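Local coordinates for alpha-galactosidase (Thermus thermophilus, PDB 6LCJ), which probably hydrolyses terminal alpha-galactosidic bonds, releasing galactose, as a thermostable hexameric glycosidase of family GH36, at residues Phe46-Gln51 against Leu388-Leu393. Residues are numbered along the deposited sequence; the frame is centred on the assembly and turned at random.
Sequences FRHGWQ and LHRLWL
R390 reaches across to H48, its extended chain meeting the imidazole at about a right angle, and NE donates a nearly straight hydrogen bond to H48 NE2 (3.0 Å, 166°). The acceptor lies in the guanidinium plane, whereas the arginine nitrogen sits 32° out of the imidazole plane. Beyond this bond the guanidinium turns its NH2 edge to G49 O in the loop after the strand: NH2 makes weak, bent hydrogen bonds to G49 O (2.8 Å) and Q51 O, and NH1 a further weak one to Q51 O. NH1 also binds the carbonyl of V355, so every guanidinium nitrogen of this buried arginine has an acceptor. H48 is oriented from its far side, where ND1 bonds to S91 O, consistent with an unprotonated NE2 receiving R390. Alongside, chi1 of 178° swings the F46 ring away from its own backbone N, and its CE1 edge reaches H389 CB (3.8 Å). W392 NE1 ties back to H389 O (2.8 Å), while H389 ND1 and NE2 are held by R385 O and Y464. The contact thus joins strand 44-48 of the seven-stranded antiparallel sheet, between strands 93-97 and 56-59, to the loop between helix 380-388 and strand 398-400 of the TIM barrel.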
ATOM      1  N   PHE E  46     -23.278  -5.957  27.279  1.00 28.26           N
ATOM      2  CA  PHE E  46     -23.470  -7.401  27.225  1.00 26.79           C
ATOM      3  C   PHE E  46     -23.403  -7.858  25.767  1.00 29.87           C
ATOM      4  O   PHE E  46     -24.289  -7.551  24.950  1.00 25.83           O
ATOM      5  CB  PHE E  46     -24.784  -7.824  27.865  1.00 26.32           C
ATOM      6  CG  PHE E  46     -25.022  -9.304  27.775  1.00 27.86           C
ATOM      7  CD1 PHE E  46     -24.185 -10.185  28.432  1.00 29.83           C
ATOM      8  CD2 PHE E  46     -26.055  -9.818  27.004  1.00 24.48           C
ATOM      9  CE1 PHE E  46     -24.385 -11.560  28.340  1.00 32.04           C
ATOM     10  CE2 PHE E  46     -26.268 -11.181  26.921  1.00 25.94           C
ATOM     11  CZ  PHE E  46     -25.432 -12.054  27.591  1.00 27.83           C
ATOM     12  N   ARG E  47     -22.361  -8.606  25.451  1.00 25.13           N
ATOM     13  CA  ARG E  47     -22.082  -9.034  24.095  1.00 25.74           C
ATOM     14  C   ARG E  47     -22.570 -10.471  23.972  1.00 25.72           C
ATOM     15  O   ARG E  47     -21.906 -11.399  24.438  1.00 27.84           O
ATOM     16  CB  ARG E  47     -20.591  -8.892  23.809  1.00 24.29           C
ATOM     17  CG  ARG E  47     -20.223  -9.003  22.342  1.00 27.30           C
ATOM     18  CD  ARG E  47     -19.895 -10.433  21.953  1.00 24.96           C
ATOM     19  NE  ARG E  47     -19.539 -10.506  20.543  1.00 23.98           N
ATOM     20  CZ  ARG E  47     -19.397 -11.638  19.866  1.00 25.95           C
ATOM     21  NH1 ARG E  47     -19.580 -12.801  20.473  1.00 23.34           N
ATOM     22  NH2 ARG E  47     -19.066 -11.610  18.577  1.00 28.94           N
ATOM     23  N   HIS E  48     -23.742 -10.656  23.366  1.00 26.63           N
ATOM     24  CA  HIS E  48     -24.302 -11.993  23.174  1.00 23.95           C
ATOM     25  C   HIS E  48     -23.940 -12.548  21.791  1.00 24.64           C
ATOM     26  O   HIS E  48     -24.438 -12.070  20.765  1.00 20.03           O
ATOM     27  CB  HIS E  48     -25.811 -11.996  23.354  1.00 19.77           C
ATOM     28  CG  HIS E  48     -26.365 -13.381  23.348  1.00 25.95           C
ATOM     29  ND1 HIS E  48     -27.180 -13.857  22.344  1.00 24.13           N
ATOM     30  CD2 HIS E  48     -26.122 -14.431  24.169  1.00 26.10           C
ATOM     31  CE1 HIS E  48     -27.452 -15.129  22.572  1.00 28.89           C
ATOM     32  NE2 HIS E  48     -26.824 -15.502  23.675  1.00 28.89           N
ATOM     33  N   GLY E  49     -23.104 -13.580  21.767  1.00 23.26           N
ATOM     34  CA  GLY E  49     -22.740 -14.218  20.514  1.00 25.19           C
ATOM     35  C   GLY E  49     -23.886 -15.000  19.886  1.00 24.91           C
ATOM     36  O   GLY E  49     -24.909 -15.308  20.506  1.00 23.95           O
ATOM     37  N   TRP E  50     -23.680 -15.349  18.616  1.00 25.42           N
ATOM     38  CA  TRP E  50     -24.765 -15.869  17.787  1.00 23.50           C
ATOM     39  C   TRP E  50     -25.149 -17.297  18.154  1.00 24.42           C
ATOM     40  O   TRP E  50     -26.337 -17.617  18.247  1.00 25.30           O
ATOM     41  CB  TRP E  50     -24.359 -15.821  16.325  1.00 24.93           C
ATOM     42  CG  TRP E  50     -25.445 -16.213  15.372  1.00 25.15           C
ATOM     43  CD1 TRP E  50     -26.768 -15.875  15.439  1.00 24.71           C
ATOM     44  CD2 TRP E  50     -25.291 -17.007  14.196  1.00 23.57           C
ATOM     45  NE1 TRP E  50     -27.443 -16.408  14.372  1.00 23.92           N
ATOM     46  CE2 TRP E  50     -26.560 -17.102  13.589  1.00 22.94           C
ATOM     47  CE3 TRP E  50     -24.191 -17.634  13.581  1.00 24.38           C
ATOM     48  CZ2 TRP E  50     -26.770 -17.806  12.404  1.00 27.52           C
ATOM     49  CZ3 TRP E  50     -24.392 -18.327  12.404  1.00 23.83           C
ATOM     50  CH2 TRP E  50     -25.673 -18.410  11.822  1.00 30.26           C
ATOM     51  N   GLN E  51     -24.165 -18.181  18.298  1.00 20.30           N
ATOM     52  CA  GLN E  51     -24.429 -19.605  18.418  1.00 22.06           C
ATOM     53  C   GLN E  51     -23.766 -20.172  19.679  1.00 23.78           C
ATOM     54  O   GLN E  51     -23.117 -19.461  20.455  1.00 24.96           O
ATOM     55  CB  GLN E  51     -23.986 -20.351  17.140  1.00 22.35           C
ATOM     56  CG  GLN E  51     -22.582 -20.043  16.669  1.00 26.92           C
ATOM     57  CD  GLN E  51     -21.752 -21.295  16.439  1.00 32.15           C
ATOM     58  OE1 GLN E  51     -21.818 -22.243  17.228  1.00 29.39           O
ATOM     59  NE2 GLN E  51     -20.954 -21.302  15.363  1.00 29.28           N
ATOM     60  N   LEU E 388     -21.917 -19.379  31.682  1.00 24.62           N
ATOM     61  CA  LEU E 388     -22.304 -18.545  32.812  1.00 26.22           C
ATOM     62  C   LEU E 388     -23.181 -17.367  32.398  1.00 29.01           C
ATOM     63  O   LEU E 388     -23.995 -16.893  33.201  1.00 36.16           O
ATOM     64  CB  LEU E 388     -21.060 -18.037  33.540  1.00 28.38           C
ATOM     65  CG  LEU E 388     -20.442 -19.023  34.525  1.00 29.67           C
ATOM     66  CD1 LEU E 388     -19.001 -18.660  34.845  1.00 29.20           C
ATOM     67  CD2 LEU E 388     -21.296 -19.094  35.783  1.00 31.73           C
ATOM     68  N   HIS E 389     -23.050 -16.879  31.164  1.00 26.29           N
ATOM     69  CA  HIS E 389     -23.832 -15.726  30.730  1.00 23.02           C
ATOM     70  C   HIS E 389     -25.062 -16.121  29.936  1.00 26.44           C
ATOM     71  O   HIS E 389     -25.724 -15.252  29.360  1.00 25.19           O
ATOM     72  CB  HIS E 389     -22.979 -14.769  29.905  1.00 25.31           C
ATOM     73  CG  HIS E 389     -21.837 -14.181  30.665  1.00 28.21           C
ATOM     74  ND1 HIS E 389     -20.647 -14.851  30.855  1.00 31.03           N
ATOM     75  CD2 HIS E 389     -21.709 -12.996  31.300  1.00 31.34           C
ATOM     76  CE1 HIS E 389     -19.828 -14.097  31.563  1.00 34.14           C
ATOM     77  NE2 HIS E 389     -20.448 -12.965  31.845  1.00 39.12           N
ATOM     78  N   ARG E 390     -25.386 -17.410  29.889  1.00 24.93           N
ATOM     79  CA  ARG E 390     -26.578 -17.865  29.197  1.00 26.82           C
ATOM     80  C   ARG E 390     -27.493 -18.688  30.095  1.00 28.32           C
ATOM     81  O   ARG E 390     -28.409 -19.350  29.585  1.00 25.58           O
ATOM     82  CB  ARG E 390     -26.178 -18.651  27.943  1.00 24.02           C
ATOM     83  CG  ARG E 390     -25.698 -17.751  26.820  1.00 22.22           C
ATOM     84  CD  ARG E 390     -25.162 -18.545  25.647  1.00 23.09           C
ATOM     85  NE  ARG E 390     -25.046 -17.729  24.443  1.00 24.46           N
ATOM     86  CZ  ARG E 390     -24.164 -17.964  23.478  1.00 26.52           C
ATOM     87  NH1 ARG E 390     -23.334 -18.996  23.589  1.00 24.85           N
ATOM     88  NH2 ARG E 390     -24.113 -17.183  22.402  1.00 24.06           N
ATOM     89  N   LEU E 391     -27.281 -18.656  31.418  1.00 28.12           N
ATOM     90  CA  LEU E 391     -28.078 -19.497  32.307  1.00 27.20           C
ATOM     91  C   LEU E 391     -29.526 -19.031  32.396  1.00 27.57           C
ATOM     92  O   LEU E 391     -30.398 -19.851  32.697  1.00 27.53           O
ATOM     93  CB  LEU E 391     -27.441 -19.553  33.689  1.00 29.11           C
ATOM     94  CG  LEU E 391     -26.089 -20.270  33.742  1.00 30.05           C
ATOM     95  CD1 LEU E 391     -25.453 -20.119  35.089  1.00 30.86           C
ATOM     96  CD2 LEU E 391     -26.268 -21.743  33.407  1.00 37.01           C
ATOM     97  N   TRP E 392     -29.805 -17.756  32.086  1.00 24.53           N
ATOM     98  CA  TRP E 392     -31.175 -17.254  32.038  1.00 24.93           C
ATOM     99  C   TRP E 392     -32.036 -18.014  31.039  1.00 27.18           C
ATOM    100  O   TRP E 392     -33.263 -17.940  31.117  1.00 33.14           O
ATOM    101  CB  TRP E 392     -31.196 -15.755  31.703  1.00 24.85           C
ATOM    102  CG  TRP E 392     -30.303 -15.362  30.564  1.00 25.26           C
ATOM    103  CD1 TRP E 392     -28.957 -15.170  30.608  1.00 25.19           C
ATOM    104  CD2 TRP E 392     -30.697 -15.118  29.202  1.00 27.70           C
ATOM    105  NE1 TRP E 392     -28.481 -14.836  29.359  1.00 27.75           N
ATOM    106  CE2 TRP E 392     -29.531 -14.790  28.482  1.00 27.11           C
ATOM    107  CE3 TRP E 392     -31.918 -15.148  28.526  1.00 24.84           C
ATOM    108  CZ2 TRP E 392     -29.553 -14.497  27.127  1.00 29.78           C
ATOM    109  CZ3 TRP E 392     -31.940 -14.858  27.193  1.00 28.55           C
ATOM    110  CH2 TRP E 392     -30.765 -14.538  26.496  1.00 32.43           C
ATOM    111  N   LEU E 393     -31.438 -18.751  30.113  1.00 27.29           N
ATOM    112  CA  LEU E 393     -32.223 -19.567  29.194  1.00 31.41           C
ATOM    113  C   LEU E 393     -32.792 -20.831  29.826  1.00 28.72           C
ATOM    114  O   LEU E 393     -33.456 -21.596  29.123  1.00 29.39           O
ATOM    115  CB  LEU E 393     -31.383 -19.953  27.979  1.00 24.27           C
ATOM    116  CG  LEU E 393     -31.116 -18.707  27.156  1.00 28.97           C
ATOM    117  CD1 LEU E 393     -29.977 -18.977  26.200  1.00 24.63           C
ATOM    118  CD2 LEU E 393     -32.388 -18.264  26.443  1.00 28.37           C
TER